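Local coordinates for protein acetate CoA-transferase subunit beta (Escherichia coli DH5[alpha], PDB 5DBN) that transfers coenzyme A from acetyl-CoA to acetoacetate and other short-chain fatty acids through a covalent enzyme-CoA intermediate, activating the acids for degradation, at residues L101-E105 with I150-M156. Sequence-based numbering, arbitrary orientation.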
loop_
_atom_site.group_PDB
_atom_site.type_symbol
_atom_site.label_atom_id
_atom_site.label_comp_id
_atom_site.label_asym_id
_atom_site.label_seq_id
_atom_site.Cartn_x
_atom_site.Cartn_y
_atom_site.Cartn_z
ATOM N N LEU B 101 -24.073 -18.775 -8.822
ATOM C CA LEU B 101 -24.966 -19.812 -8.330
ATOM C C LEU B 101 -26.370 -19.240 -8.275
ATOM O O LEU B 101 -27.338 -19.910 -8.629
ATOM C CB LEU B 101 -24.539 -20.301 -6.944
ATOM C CG LEU B 101 -23.143 -20.910 -6.831
ATOM C CD1 LEU B 101 -22.690 -20.935 -5.382
ATOM C CD2 LEU B 101 -23.137 -22.315 -7.421
ATOM N N GLN B 102 -26.465 -17.985 -7.843
ATOM C CA GLN B 102 -27.747 -17.301 -7.735
ATOM C C GLN B 102 -27.612 -15.788 -7.900
ATOM O O GLN B 102 -26.619 -15.187 -7.486
ATOM C CB GLN B 102 -28.407 -17.619 -6.388
ATOM C CG GLN B 102 -28.813 -19.075 -6.235
ATOM C CD GLN B 102 -29.555 -19.358 -4.948
ATOM O OE1 GLN B 102 -29.526 -18.567 -4.004
ATOM N NE2 GLN B 102 -30.235 -20.498 -4.909
ATOM N N VAL B 103 -28.631 -15.192 -8.514
ATOM C CA VAL B 103 -28.760 -13.743 -8.626
ATOM C C VAL B 103 -30.227 -13.406 -8.385
ATOM O O VAL B 103 -31.098 -14.208 -8.721
ATOM C CB VAL B 103 -28.307 -13.225 -10.011
ATOM C CG1 VAL B 103 -28.454 -11.710 -10.101
ATOM C CG2 VAL B 103 -26.870 -13.637 -10.293
ATOM N N ASP B 104 -30.509 -12.244 -7.799
ATOM C CA ASP B 104 -31.898 -11.861 -7.548
ATOM C C ASP B 104 -32.241 -10.437 -7.980
ATOM O O ASP B 104 -31.379 -9.680 -8.432
ATOM C CB ASP B 104 -32.245 -12.049 -6.063
ATOM C CG ASP B 104 -31.359 -11.236 -5.131
ATOM O OD1 ASP B 104 -30.845 -10.172 -5.538
ATOM O OD2 ASP B 104 -31.190 -11.662 -3.969
ATOM N N GLU B 105 -33.520 -10.099 -7.842
ATOM C CA GLU B 105 -34.059 -8.826 -8.305
ATOM C C GLU B 105 -33.397 -7.627 -7.630
ATOM O O GLU B 105 -33.407 -6.522 -8.172
ATOM C CB GLU B 105 -35.573 -8.782 -8.059
ATOM C CG GLU B 105 -35.960 -8.882 -6.589
ATOM C CD GLU B 105 -37.446 -9.113 -6.376
ATOM O OE1 GLU B 105 -38.066 -9.840 -7.183
ATOM O OE2 GLU B 105 -37.994 -8.571 -5.392
ATOM N N ILE B 150 -32.218 -17.650 -10.835
ATOM C CA ILE B 150 -32.557 -16.230 -10.839
ATOM C C ILE B 150 -33.802 -16.017 -9.972
ATOM O O ILE B 150 -34.925 -16.229 -10.428
ATOM C CB ILE B 150 -32.789 -15.711 -12.271
ATOM C CG1 ILE B 150 -31.579 -16.063 -13.148
ATOM C CG2 ILE B 150 -33.020 -14.207 -12.260
ATOM C CD1 ILE B 150 -31.747 -15.745 -14.616
ATOM N N LEU B 151 -33.591 -15.595 -8.726
ATOM C CA LEU B 151 -34.636 -15.634 -7.698
ATOM C C LEU B 151 -35.100 -14.260 -7.217
ATOM O O LEU B 151 -34.566 -13.234 -7.623
ATOM C CB LEU B 151 -34.132 -16.437 -6.498
ATOM C CG LEU B 151 -33.550 -17.816 -6.820
ATOM C CD1 LEU B 151 -32.945 -18.443 -5.572
ATOM C CD2 LEU B 151 -34.611 -18.725 -7.429
ATOM N N ARG B 152 -36.113 -14.250 -6.355
ATOM C CA ARG B 152 -36.542 -13.024 -5.688
ATOM C C ARG B 152 -35.514 -12.605 -4.650
ATOM O O ARG B 152 -35.237 -11.421 -4.469
ATOM C CB ARG B 152 -37.907 -13.209 -5.028
ATOM C CG ARG B 152 -39.054 -13.345 -6.010
ATOM C CD ARG B 152 -40.377 -13.522 -5.290
ATOM N NE ARG B 152 -41.498 -13.579 -6.223
ATOM C CZ ARG B 152 -42.776 -13.612 -5.857
ATOM N NH1 ARG B 152 -43.105 -13.603 -4.574
ATOM N NH2 ARG B 152 -43.729 -13.655 -6.780
ATOM N N ARG B 153 -34.958 -13.597 -3.964
ATOM C CA ARG B 153 -33.945 -13.370 -2.945
ATOM C C ARG B 153 -33.048 -14.593 -2.872
ATOM O O ARG B 153 -33.539 -15.717 -2.771
ATOM C CB ARG B 153 -34.591 -13.091 -1.586
ATOM C CG ARG B 153 -33.606 -12.918 -0.430
ATOM C CD ARG B 153 -32.621 -11.786 -0.688
ATOM N NE ARG B 153 -31.831 -11.446 0.497
ATOM C CZ ARG B 153 -30.694 -12.041 0.852
ATOM N NH1 ARG B 153 -30.185 -13.024 0.121
ATOM N NH2 ARG B 153 -30.061 -11.647 1.949
ATOM N N CYS B 154 -31.738 -14.375 -2.932
ATOM C CA CYS B 154 -30.784 -15.473 -2.850
ATOM C C CYS B 154 -30.980 -16.229 -1.540
ATOM O O CYS B 154 -31.152 -15.616 -0.488
ATOM C CB CYS B 154 -29.350 -14.952 -2.950
ATOM S SG CYS B 154 -28.914 -14.251 -4.560
ATOM N N THR B 155 -30.964 -17.557 -1.611
ATOM C CA THR B 155 -31.095 -18.383 -0.415
ATOM C C THR B 155 -29.711 -18.834 0.042
ATOM O O THR B 155 -29.514 -19.175 1.207
ATOM C CB THR B 155 -32.005 -19.612 -0.660
ATOM O OG1 THR B 155 -32.228 -20.304 0.576
ATOM C CG2 THR B 155 -31.385 -20.561 -1.669
ATOM N N MET B 156 -28.758 -18.832 -0.886
ATOM C CA MET B 156 -27.380 -19.188 -0.573
ATOM C C MET B 156 -26.626 -17.961 -0.059
ATOM O O MET B 156 -27.046 -16.830 -0.305
ATOM C CB MET B 156 -26.680 -19.764 -1.804
ATOM C CG MET B 156 -27.344 -21.005 -2.374
ATOM S SD MET B 156 -26.442 -21.675 -3.787
ATOM C CE MET B 156 -27.503 -23.034 -4.259
#
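Gln102 and Asp104 reach from one face of a short parallel strand pair to the backbone of 152-156, the chain that leaves strand 150-151 and folds back across the Gln102 and Asp104 face of strand 102-104. Strand 109-110, antiparallel to 102-104, completes a small three-stranded mixed sheet, separate from the large mixed sheet of the CoA-transferase fold. The Gln102 oxygen OE1 takes two backbone bonds: Thr155 N at 3.0 Å lies in the plane of the amide carbonyl, while Met156 N at 3.2 Å comes from above that plane on a nearly straight N-H (166°). Leu151 CD1 packs 3.5 Å from Gln102 NE2, and Thr155 CG2 also meets this nitrogen, while Met156 crosses the glutamine at about a right angle and sets its SD 3.9 Å from Leu101 CB. Gln102 CG lies beside its own backbone N (chi1 -66°) and the chain then runs extended (chi2 -176°), which brings OE1 to both donors.

Two residues on, Asp104 OD2 accepts Cys154 N at 3.0 Å through its anti lone pair. OD1 takes the backbone N of Asn108, so one carboxylate holds both the returning segment and the turn before strand 109-110. Behind these side chains, Leu151 N donates to Val103 O at 2.9 Å, with a weak return bond from Glu105 N to Leu151 O. On the opposite face, Val103 and Ile150 lean on Phe176 and Phe174 of strand 172-177, in the large sheet. A classic beta bulge, Leu101 and Gln102 both facing Ala110, marks the start of strand 102-104. At its far end Glu105 OE2 forms a salt bridge with Arg202 NH1.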